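Local coordinates for putative cytoplasmic protein (Salmonella typhimurium, PDB 2GK3) that is of unknown function but forms hexamers and belongs to a putative glutamine amidotransferase family related to the class I glutaminases, at residues Met59-Val64 with Ser84-Asn89; Ile66-Pro69 with Glu74-Arg77. All blocks are in the same frame, centred on the assembly; numbering follows the deposited sequence.

Contact 1 (Met59-Val64 with Ser84-Asn89); sequences MPAHTV and SDIGSN
The CD1 methyl of I86 fits against the first turn of helix 61-67, where it meets A61 and V64 at once. It lies 3.7 Å from the CA of A61 and 3.9 Å from that residue's CB, while the CG2 methyl of V64 closes on I86 CD1 at 3.8 Å. One terminal methyl thus makes every close approach, and the stretched shape of the isoleucine explains why: CG1 stands opposite the backbone N (chi1 174°) and CD1 continues the line (chi2 175°), so the chain is extended and its tip, CD1, stands well out from CA. V64 offers CG2 because that branch lies beside its backbone N, with CG1 on the carbonyl side. Alanine suits the start of the helix, since its small CB lets the isoleucine reach the backbone carbon itself.

Each segment begins with the last residue of a strand, M59 of 55-59 and S84 of 80-84, both parallel partners of strand 12-28, and then leaves the sheet. The methyls meet just past the two strand ends, between the loop at I86 and the helix, in an arrangement consistent with the α/β core of class I glutaminase-like domains. V64 also rests on I16 of strand 12-28, and F91 of helix 88-92 touches both V64 and I86, extending the apolar patch. Polar groups are dealt with around this patch: I86 O accepts a hydrogen bond from the Y139 hydroxyl, and A61 N is hydrogen-bonded to S19 OG. In the assembly, A61 packs on G29 of a second subunit, whereas H62 meets the H62 ring of a third.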
# COMPACT_ATOMS: atom_id res chain seq x y z
N MSE E 59 -20.34 -15.30 -9.55
CA MSE E 59 -20.32 -14.33 -8.48
C MSE E 59 -18.88 -14.06 -8.07
O MSE E 59 -18.31 -14.79 -7.25
CB MSE E 59 -21.16 -14.82 -7.31
CG MSE E 59 -21.31 -13.79 -6.20
SE MSE E 59 -22.32 -14.44 -4.67
CE MSE E 59 -24.10 -14.49 -5.47
N PRO E 60 -18.27 -13.00 -8.64
CA PRO E 60 -16.92 -12.62 -8.23
C PRO E 60 -16.89 -12.29 -6.74
O PRO E 60 -17.93 -11.96 -6.16
CB PRO E 60 -16.63 -11.37 -9.05
CG PRO E 60 -17.65 -11.34 -10.15
CD PRO E 60 -18.82 -12.12 -9.69
N ALA E 61 -15.71 -12.39 -6.12
CA ALA E 61 -15.53 -12.03 -4.71
C ALA E 61 -16.19 -10.71 -4.27
O ALA E 61 -16.87 -10.68 -3.24
CB ALA E 61 -14.05 -12.02 -4.37
N HIS E 62 -16.01 -9.63 -5.04
CA HIS E 62 -16.61 -8.33 -4.67
C HIS E 62 -18.13 -8.40 -4.51
O HIS E 62 -18.69 -7.73 -3.65
CB HIS E 62 -16.14 -7.14 -5.55
CG HIS E 62 -16.46 -7.27 -7.01
ND1 HIS E 62 -15.49 -7.54 -7.95
CD2 HIS E 62 -17.62 -7.18 -7.69
CE1 HIS E 62 -16.04 -7.60 -9.15
NE2 HIS E 62 -17.34 -7.40 -9.01
N THR E 63 -18.78 -9.25 -5.29
CA THR E 63 -20.23 -9.38 -5.25
C THR E 63 -20.73 -10.12 -3.99
O THR E 63 -21.86 -9.91 -3.56
CB THR E 63 -20.74 -10.10 -6.53
OG1 THR E 63 -20.24 -9.41 -7.67
CG2 THR E 63 -22.25 -10.14 -6.59
N VAL E 64 -19.91 -11.00 -3.43
CA VAL E 64 -20.21 -11.60 -2.13
C VAL E 64 -20.25 -10.51 -1.04
O VAL E 64 -21.13 -10.53 -0.18
CB VAL E 64 -19.20 -12.72 -1.76
CG1 VAL E 64 -19.39 -13.22 -0.30
CG2 VAL E 64 -19.30 -13.89 -2.74
N SER E 84 -13.96 -20.97 -5.15
CA SER E 84 -12.62 -21.04 -5.67
C SER E 84 -11.87 -19.72 -5.48
O SER E 84 -12.34 -18.66 -5.90
CB SER E 84 -12.64 -21.48 -7.14
OG SER E 84 -11.31 -21.69 -7.61
N ASP E 85 -10.70 -19.79 -4.85
CA ASP E 85 -9.85 -18.61 -4.58
C ASP E 85 -10.62 -17.44 -3.98
O ASP E 85 -10.43 -16.28 -4.37
CB ASP E 85 -9.08 -18.18 -5.85
CG ASP E 85 -7.57 -18.36 -5.72
OD1 ASP E 85 -7.07 -18.45 -4.58
OD2 ASP E 85 -6.87 -18.39 -6.75
N ILE E 86 -11.50 -17.75 -3.03
CA ILE E 86 -12.11 -16.73 -2.18
C ILE E 86 -12.08 -17.18 -0.70
O ILE E 86 -12.53 -18.26 -0.36
CB ILE E 86 -13.54 -16.33 -2.71
CG1 ILE E 86 -14.26 -15.38 -1.74
CG2 ILE E 86 -14.40 -17.56 -3.00
CD1 ILE E 86 -15.61 -14.87 -2.30
N GLY E 87 -11.52 -16.34 0.16
CA GLY E 87 -11.35 -16.70 1.56
C GLY E 87 -12.62 -16.63 2.40
O GLY E 87 -13.65 -16.04 2.00
N SER E 88 -12.55 -17.25 3.58
CA SER E 88 -13.70 -17.27 4.50
C SER E 88 -14.11 -15.88 4.99
O SER E 88 -15.30 -15.62 5.20
CB SER E 88 -13.41 -18.20 5.68
OG SER E 88 -12.28 -17.76 6.40
N ASN E 89 -13.13 -14.99 5.15
CA ASN E 89 -13.36 -13.62 5.60
C ASN E 89 -14.33 -12.90 4.68
O ASN E 89 -15.14 -12.09 5.15
CB ASN E 89 -12.04 -12.84 5.67
CG ASN E 89 -11.15 -13.25 6.84
OD1 ASN E 89 -11.61 -13.77 7.86
ND2 ASN E 89 -9.85 -12.99 6.70

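Contact 2 (Ile66-Pro69 with Glu74-Arg77); sequences IAFP and ELNR
P69 and L75 touch through methylene and methyl, P69 CG lying 4.2 Å from L75 CD2, and the same methyl stands 4.2 Å from CZ of F68. These are the apolar contacts. The phenylalanine and leucine side chains run roughly perpendicular to each other, and only the far end of the ring takes part. F68 gets there because its CG is set opposite the backbone N (chi1 -171°); L75 instead holds CG beside its own N (chi1 -68°), and its CD2 branch does the touching. Large hydrophobic residues suit both places: F68 is backed by A107 of helix 107-116 and I16 of strand 12-28, and L75 by S110 and Y114 of that helix.

The second kind of contact joins ring methylenes to a carboxylate. P69 CB approaches E74 CD at 3.7 Å, and OE2 of E74 lies 3.9 Å from P69 CG. The glutamate chain is extended and crosses the proline nearly at a right angle. The backbone N of E74 is hydrogen-bonded to S71 OG, just ahead of helix 72-75.

P69 thus presents CG to the leucine methyl and CB to the carboxylate. The hold between the segments rests on shape and dispersion: partly exposed E74 is probably charged, but its carboxylate meets only carbon of the 66-69 segment.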
# COMPACT_ATOMS: atom_id res chain seq x y z
N ILE E 66 -20.93 -7.16 -1.37
CA ILE E 66 -22.09 -6.28 -1.59
C ILE E 66 -23.44 -6.98 -1.47
O ILE E 66 -24.42 -6.37 -1.01
CB ILE E 66 -22.13 -5.78 -3.09
CG1 ILE E 66 -21.00 -4.85 -3.46
CG2 ILE E 66 -23.48 -5.11 -3.43
CD1 ILE E 66 -21.12 -4.46 -4.96
N ALA E 67 -23.51 -8.22 -1.94
CA ALA E 67 -24.79 -8.79 -2.38
C ALA E 67 -24.90 -10.30 -2.29
O ALA E 67 -25.62 -10.91 -3.09
CB ALA E 67 -25.07 -8.36 -3.84
N PHE E 68 -24.21 -10.90 -1.33
CA PHE E 68 -24.43 -12.33 -1.09
C PHE E 68 -25.87 -12.57 -0.63
O PHE E 68 -26.37 -11.83 0.22
CB PHE E 68 -23.42 -12.92 -0.09
CG PHE E 68 -23.49 -14.41 -0.01
CD1 PHE E 68 -22.83 -15.18 -0.95
CD2 PHE E 68 -24.31 -15.02 0.91
CE1 PHE E 68 -22.95 -16.58 -0.92
CE2 PHE E 68 -24.44 -16.40 0.95
CZ PHE E 68 -23.76 -17.19 0.04
N PRO E 69 -26.56 -13.58 -1.21
CA PRO E 69 -27.97 -13.88 -0.86
C PRO E 69 -28.20 -14.14 0.63
O PRO E 69 -27.54 -15.00 1.23
CB PRO E 69 -28.27 -15.16 -1.67
CG PRO E 69 -27.31 -15.15 -2.77
CD PRO E 69 -26.07 -14.47 -2.27
N GLU E 74 -33.13 -18.85 -1.88
CA GLU E 74 -32.42 -18.29 -3.01
C GLU E 74 -31.20 -19.14 -3.39
O GLU E 74 -30.87 -19.28 -4.58
CB GLU E 74 -32.01 -16.85 -2.67
CG GLU E 74 -31.57 -15.98 -3.85
CD GLU E 74 -31.44 -14.49 -3.47
OE1 GLU E 74 -32.08 -14.03 -2.47
OE2 GLU E 74 -30.68 -13.78 -4.19
N LEU E 75 -30.55 -19.72 -2.38
CA LEU E 75 -29.47 -20.68 -2.59
C LEU E 75 -30.00 -22.02 -3.08
O LEU E 75 -29.35 -22.71 -3.87
CB LEU E 75 -28.63 -20.88 -1.32
CG LEU E 75 -27.78 -19.70 -0.86
CD1 LEU E 75 -27.01 -20.10 0.38
CD2 LEU E 75 -26.82 -19.25 -1.95
N ASN E 76 -31.21 -22.37 -2.63
CA ASN E 76 -31.81 -23.67 -2.92
C ASN E 76 -32.09 -23.93 -4.39
O ASN E 76 -32.31 -25.08 -4.78
CB ASN E 76 -33.08 -23.88 -2.08
CG ASN E 76 -32.78 -24.26 -0.62
OD1 ASN E 76 -31.64 -24.61 -0.29
ND2 ASN E 76 -33.78 -24.18 0.25
N ARG E 77 -32.07 -22.87 -5.20
CA ARG E 77 -32.24 -22.99 -6.65
C ARG E 77 -31.07 -23.69 -7.33
O ARG E 77 -31.22 -24.33 -8.38
CB ARG E 77 -32.51 -21.61 -7.28
CG ARG E 77 -31.28 -20.75 -7.52
CD ARG E 77 -31.55 -19.55 -8.45
NE ARG E 77 -32.47 -18.58 -7.85
CZ ARG E 77 -32.10 -17.52 -7.12
NH1 ARG E 77 -30.81 -17.26 -6.89
NH2 ARG E 77 -33.04 -16.71 -6.63

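From the N terminus, the chain runs through strand 55-59 into helix 61-67, whose first turn supplies one side of contact 1 and whose C-terminal part runs into 66-69, one side of contact 2. Contact 2 closes a short loop at once, bringing helix 72-75 and the residues after it back against 66-69. Strand 80-84 follows, and 84-89 completes contact 1; the smaller loop lies wholly within the larger, so the two nest, about 13 Å apart centre to centre. The selenomethionine M59, opening 59-64, reaches contact 2: its SE is 3.8 Å from F68 CD1. Contact 1 ties helix 61-67 to the loop after strand 80-84; contact 2 ties the chain after that helix to helix 72-75, beside helix 107-116.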